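Acyl-coenzyme A oxidase acox-1.1 (Caenorhabditis elegans, PDB 5K3H) catalyses the FAD-dependent, oxygen-consuming desaturation of acyl-CoAs to (2E)-enoyl-CoAs, releasing hydrogen peroxide, in the first step of peroxisomal beta-oxidation. Local coordinates at residues P112-G117 and P190-K195; N198-V203 and V220-E225. One frame throughout, in Å; residues are numbered along the deposited sequence.

Contact 1: P112-G117 and P190-K195; sequences PMALHG and PGNLGK
Asn192 reaches across to Leu115 at the N-terminal end of helix 114-127, and its amide carries the polar half of the contact. Leu115 N donates to Asn192 OD1 at 3.0 Å, with the donor in the carbonyl plane and an N-H...O angle of 158°; Ala114 N lies 3.1 Å from the same Asn192 OD1. Because CG sits anti to the carbonyl carbon (chi1 -58°), the amide is carried over the Pro112 carbonyl, whose O comes 3.3 Å from Asn192 CG. The other end of the amide is gripped as well: ND2 bonds to Asp249 and to the carbonyl of Asn111, which fixes the rotation of the group. Asparagine suits the place by offering an acceptor to the helix end and a donor to these oxygens.

The apolar half belongs to Leu115, whose CD2 rests 3.6 Å from Gly191 CA while its CG lies beside the Gly191 carbonyl. A beta carbon on Gly191 would collide with that methyl, so the missing side chain permits the close approach. Asn192, with positive phi (61°), is the third residue of the type II turn Pro190-Leu193, which presents FAD-binding Gly191 against the helix end beside the flavin site.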
loop_
_atom_site.group_PDB
_atom_site.type_symbol
_atom_site.label_atom_id
_atom_site.label_comp_id
_atom_site.label_asym_id
_atom_site.label_seq_id
_atom_site.Cartn_x
_atom_site.Cartn_y
_atom_site.Cartn_z
ATOM N N PRO B 112 -9.046 6.733 -22.627
ATOM C CA PRO B 112 -10.487 6.551 -22.923
ATOM C C PRO B 112 -10.834 5.271 -23.652
ATOM O O PRO B 112 -12.031 4.951 -23.775
ATOM C CB PRO B 112 -10.820 7.763 -23.796
ATOM C CG PRO B 112 -9.819 8.812 -23.370
ATOM C CD PRO B 112 -8.562 8.052 -23.091
ATOM N N MET B 113 -9.849 4.566 -24.201
ATOM C CA MET B 113 -10.101 3.337 -24.937
ATOM C C MET B 113 -9.370 2.160 -24.318
ATOM O O MET B 113 -9.123 1.156 -24.996
ATOM C CB MET B 113 -9.724 3.518 -26.407
ATOM C CG MET B 113 -10.666 4.459 -27.103
ATOM S SD MET B 113 -10.329 4.665 -28.854
ATOM C CE MET B 113 -10.528 3.002 -29.492
ATOM N N ALA B 114 -9.033 2.274 -23.038
ATOM C CA ALA B 114 -8.327 1.213 -22.329
ATOM C C ALA B 114 -9.075 -0.118 -22.366
ATOM O O ALA B 114 -8.473 -1.171 -22.572
ATOM C CB ALA B 114 -8.052 1.630 -20.892
ATOM N N LEU B 115 -10.388 -0.069 -22.162
ATOM C CA LEU B 115 -11.207 -1.277 -22.165
ATOM C C LEU B 115 -11.605 -1.705 -23.576
ATOM O O LEU B 115 -11.879 -2.879 -23.823
ATOM C CB LEU B 115 -12.453 -1.086 -21.296
ATOM C CG LEU B 115 -12.299 -1.464 -19.822
ATOM C CD1 LEU B 115 -12.088 -2.961 -19.670
ATOM C CD2 LEU B 115 -11.155 -0.691 -19.185
ATOM N N HIS B 116 -11.635 -0.747 -24.495
ATOM C CA HIS B 116 -11.993 -1.021 -25.887
ATOM C C HIS B 116 -11.196 -2.191 -26.455
ATOM O O HIS B 116 -11.744 -3.053 -27.162
ATOM C CB HIS B 116 -11.780 0.239 -26.717
ATOM C CG HIS B 116 -12.191 0.087 -28.138
ATOM N ND1 HIS B 116 -13.483 0.293 -28.567
ATOM C CD2 HIS B 116 -11.473 -0.247 -29.236
ATOM C CE1 HIS B 116 -13.543 0.088 -29.870
ATOM N NE2 HIS B 116 -12.337 -0.246 -30.298
ATOM N N GLY B 117 -9.884 -2.198 -26.219
ATOM C CA GLY B 117 -9.028 -3.277 -26.684
ATOM C C GLY B 117 -8.907 -4.467 -25.752
ATOM O O GLY B 117 -8.709 -5.599 -26.205
ATOM N N PRO B 190 -17.318 -0.985 -14.795
ATOM C CA PRO B 190 -16.733 -1.165 -16.139
ATOM C C PRO B 190 -15.944 0.050 -16.593
ATOM O O PRO B 190 -16.427 1.183 -16.544
ATOM C CB PRO B 190 -17.954 -1.398 -17.029
ATOM C CG PRO B 190 -18.940 -2.042 -16.131
ATOM C CD PRO B 190 -18.743 -1.380 -14.803
ATOM N N GLY B 191 -14.704 -0.194 -17.010
ATOM C CA GLY B 191 -13.824 0.899 -17.380
ATOM C C GLY B 191 -14.301 1.574 -18.651
ATOM O O GLY B 191 -14.899 0.942 -19.525
ATOM N N ASN B 192 -14.113 2.894 -18.706
ATOM C CA ASN B 192 -14.446 3.728 -19.860
ATOM C C ASN B 192 -15.932 3.698 -20.208
ATOM O O ASN B 192 -16.316 4.103 -21.314
ATOM C CB ASN B 192 -13.601 3.341 -21.070
ATOM C CG ASN B 192 -12.135 3.461 -20.781
ATOM O OD1 ASN B 192 -11.373 2.515 -20.980
ATOM N ND2 ASN B 192 -11.726 4.621 -20.279
ATOM N N LEU B 193 -16.766 3.197 -19.290
ATOM C CA LEU B 193 -18.206 3.106 -19.481
ATOM C C LEU B 193 -18.918 4.411 -19.153
ATOM O O LEU B 193 -20.001 4.676 -19.690
ATOM C CB LEU B 193 -18.781 1.983 -18.609
ATOM C CG LEU B 193 -20.312 1.849 -18.572
ATOM C CD1 LEU B 193 -20.884 1.583 -19.966
ATOM C CD2 LEU B 193 -20.778 0.763 -17.588
ATOM N N GLY B 194 -18.347 5.224 -18.267
ATOM C CA GLY B 194 -19.101 6.340 -17.723
ATOM C C GLY B 194 -19.293 7.469 -18.713
ATOM O O GLY B 194 -20.367 8.080 -18.767
ATOM N N LYS B 195 -18.251 7.776 -19.491
ATOM C CA LYS B 195 -18.237 8.968 -20.329
ATOM C C LYS B 195 -17.769 8.736 -21.766
ATOM O O LYS B 195 -18.245 9.417 -22.680
ATOM C CB LYS B 195 -17.345 10.024 -19.675
ATOM C CG LYS B 195 -17.902 10.551 -18.383
ATOM C CD LYS B 195 -19.246 11.220 -18.670
ATOM C CE LYS B 195 -20.015 11.542 -17.412
ATOM N NZ LYS B 195 -21.291 12.276 -17.689
#

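Contact 2: N198-V203 and V220-E225; sequences NYAVVV and VPLRDE
Tyr199 and Pro221 form an antiparallel non-hydrogen-bonded pair, with CA atoms 4.6 Å apart, beside the hydrogen-bonded pair Ala200 and Val220, whose backbones exchange two bonds: Ala200 N to Val220 O at 3.0 Å and Val220 N to Ala200 O at 2.9 Å. Just past the end of strand 211-221, Leu222 N donates to Asn198 O at 2.8 Å, and Arg223 N does so weakly. Proline suits position 221 because a non-hydrogen-bonded site does not need its N-H for this partner strand.

On the Tyr199-Pro221 face, the proline lies over one face of the tyrosine ring in a CH-pi contact, its CA 4.3 Å from the ring centroid and offset toward the rim. With CG anti to the carbonyl carbon (chi1 -76°), the ring leans across Pro221 and brings its hydroxyl to Glu225: Tyr199 OH donates to Glu225 OE2 over a very short 2.5 Å, with ring and carboxylate planes 77° apart. Glu225 OE1 makes a salt bridge with Arg139, so the carboxylate is held from both oxygens. A phenylalanine in place of Tyr199 could keep the proline contact but would probably leave Glu225 OE2 without this donor, with one grip fewer on its carboxylate.

On the face that bears Ala200 and Val220, the small Ala200 CB lets Leu222 CD1, from the loop after the strand, settle 3.8 Å away, and beta-branched Val202 and Val220, well suited to strands, touch through CG2 methyls 3.6 Å apart. The contact pairs the end of the beta hairpin 199-208/211-221 remote from its turn, part of the beta domain of the acyl-CoA oxidase fold.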
loop_
_atom_site.group_PDB
_atom_site.type_symbol
_atom_site.label_atom_id
_atom_site.label_comp_id
_atom_site.label_asym_id
_atom_site.label_seq_id
_atom_site.Cartn_x
_atom_site.Cartn_y
_atom_site.Cartn_z
ATOM N N ASN B 198 -19.625 4.619 -26.395
ATOM C CA ASN B 198 -20.980 4.710 -26.909
ATOM C C ASN B 198 -21.624 3.352 -27.139
ATOM O O ASN B 198 -22.833 3.294 -27.375
ATOM C CB ASN B 198 -21.039 5.560 -28.196
ATOM C CG ASN B 198 -19.924 5.257 -29.187
ATOM O OD1 ASN B 198 -19.323 4.182 -29.200
ATOM N ND2 ASN B 198 -19.634 6.235 -30.022
ATOM N N TYR B 199 -20.861 2.271 -27.043
ATOM C CA TYR B 199 -21.383 0.911 -27.074
ATOM C C TYR B 199 -20.848 0.138 -25.875
ATOM O O TYR B 199 -19.854 0.530 -25.256
ATOM C CB TYR B 199 -21.007 0.205 -28.391
ATOM C CG TYR B 199 -21.845 0.662 -29.571
ATOM C CD1 TYR B 199 -21.665 1.937 -30.132
ATOM C CD2 TYR B 199 -22.779 -0.190 -30.157
ATOM C CE1 TYR B 199 -22.432 2.370 -31.205
ATOM C CE2 TYR B 199 -23.540 0.229 -31.229
ATOM C CZ TYR B 199 -23.362 1.511 -31.755
ATOM O OH TYR B 199 -24.114 1.926 -32.837
ATOM N N ALA B 200 -21.530 -0.954 -25.529
ATOM C CA ALA B 200 -20.974 -1.907 -24.571
ATOM C C ALA B 200 -21.490 -3.306 -24.862
ATOM O O ALA B 200 -22.622 -3.485 -25.307
ATOM C CB ALA B 200 -21.319 -1.529 -23.126
ATOM N N VAL B 201 -20.662 -4.306 -24.599
ATOM C CA VAL B 201 -21.168 -5.667 -24.480
ATOM C C VAL B 201 -21.619 -5.831 -23.029
ATOM O O VAL B 201 -20.817 -5.696 -22.099
ATOM C CB VAL B 201 -20.104 -6.708 -24.867
ATOM C CG1 VAL B 201 -20.631 -8.124 -24.628
ATOM C CG2 VAL B 201 -19.637 -6.528 -26.325
ATOM N N VAL B 202 -22.895 -6.130 -22.826
ATOM C CA VAL B 202 -23.516 -6.099 -21.507
ATOM C C VAL B 202 -23.916 -7.516 -21.124
ATOM O O VAL B 202 -24.468 -8.259 -21.948
ATOM C CB VAL B 202 -24.727 -5.154 -21.494
ATOM C CG1 VAL B 202 -25.470 -5.221 -20.160
ATOM C CG2 VAL B 202 -24.264 -3.740 -21.786
ATOM N N VAL B 203 -23.610 -7.902 -19.883
ATOM C CA VAL B 203 -23.977 -9.213 -19.360
ATOM C C VAL B 203 -25.260 -9.073 -18.553
ATOM O O VAL B 203 -25.381 -8.176 -17.711
ATOM C CB VAL B 203 -22.841 -9.820 -18.524
ATOM C CG1 VAL B 203 -23.230 -11.196 -18.054
ATOM C CG2 VAL B 203 -21.577 -9.905 -19.354
ATOM N N VAL B 220 -25.014 -3.554 -27.012
ATOM C CA VAL B 220 -25.937 -2.538 -26.528
ATOM C C VAL B 220 -25.453 -1.146 -26.921
ATOM O O VAL B 220 -24.361 -0.736 -26.514
ATOM C CB VAL B 220 -26.140 -2.609 -25.004
ATOM C CG1 VAL B 220 -27.174 -1.579 -24.558
ATOM C CG2 VAL B 220 -26.565 -3.995 -24.584
ATOM N N PRO B 221 -26.197 -0.399 -27.746
ATOM C CA PRO B 221 -25.880 1.022 -27.935
ATOM C C PRO B 221 -26.260 1.818 -26.709
ATOM O O PRO B 221 -27.348 1.643 -26.147
ATOM C CB PRO B 221 -26.723 1.435 -29.145
ATOM C CG PRO B 221 -27.784 0.427 -29.253
ATOM C CD PRO B 221 -27.304 -0.850 -28.613
ATOM N N LEU B 222 -25.361 2.712 -26.313
ATOM C CA LEU B 222 -25.507 3.500 -25.097
ATOM C C LEU B 222 -25.772 4.969 -25.356
ATOM O O LEU B 222 -26.548 5.582 -24.628
ATOM C CB LEU B 222 -24.239 3.392 -24.240
ATOM C CG LEU B 222 -23.726 1.992 -23.957
ATOM C CD1 LEU B 222 -22.367 2.093 -23.258
ATOM C CD2 LEU B 222 -24.763 1.240 -23.144
ATOM N N ARG B 223 -25.095 5.551 -26.340
ATOM C CA ARG B 223 -25.184 6.967 -26.659
ATOM C C ARG B 223 -25.350 7.135 -28.162
ATOM O O ARG B 223 -24.918 6.291 -28.954
ATOM C CB ARG B 223 -23.939 7.736 -26.195
ATOM C CG ARG B 223 -23.745 7.769 -24.692
ATOM C CD ARG B 223 -22.348 8.268 -24.338
ATOM N NE ARG B 223 -22.127 8.358 -22.896
ATOM C CZ ARG B 223 -22.318 9.452 -22.164
ATOM N NH1 ARG B 223 -22.727 10.578 -22.742
ATOM N NH2 ARG B 223 -22.087 9.421 -20.853
ATOM N N ASP B 224 -26.018 8.219 -28.540
ATOM C CA ASP B 224 -26.192 8.551 -29.946
ATOM C C ASP B 224 -24.845 8.779 -30.620
ATOM O O ASP B 224 -23.986 9.485 -30.088
ATOM C CB ASP B 224 -27.064 9.787 -30.075
ATOM C CG ASP B 224 -27.292 10.178 -31.511
ATOM O OD1 ASP B 224 -26.617 11.129 -31.993
ATOM O OD2 ASP B 224 -28.140 9.517 -32.151
ATOM N N GLU B 225 -24.666 8.183 -31.805
ATOM C CA GLU B 225 -23.373 8.247 -32.481
ATOM C C GLU B 225 -23.011 9.654 -32.943
ATOM O O GLU B 225 -21.824 9.947 -33.105
ATOM C CB GLU B 225 -23.335 7.292 -33.680
ATOM C CG GLU B 225 -23.486 5.817 -33.331
ATOM C CD GLU B 225 -22.892 4.880 -34.382
ATOM O OE1 GLU B 225 -22.130 5.352 -35.241
ATOM O OE2 GLU B 225 -23.172 3.661 -34.354
#

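Contact 1 is completed in sequence before the first segment of contact 2 begins, and their centres lie 11 Å apart. They touch directly: Gly194 O and Arg223 NH2, 3.0 Å apart, probably form a hydrogen bond, and Leu193 CD1 packs against Leu222 CD1 at 3.6 Å. Strand 147-150 bridges them, since Leu115 and Ala200 both pack on Thr148. That strand carries FAD-binding residues: the Leu115 side chain is about 6 Å from that of Tyr149, and the Val202 side chain about 4 Å from that of Ala150. Contact 1 thus includes a residue of the FAD site, which the dimeric partners share, whereas contact 2 lies against the strand that has several. Both also touch the C-terminal part of the second subunit.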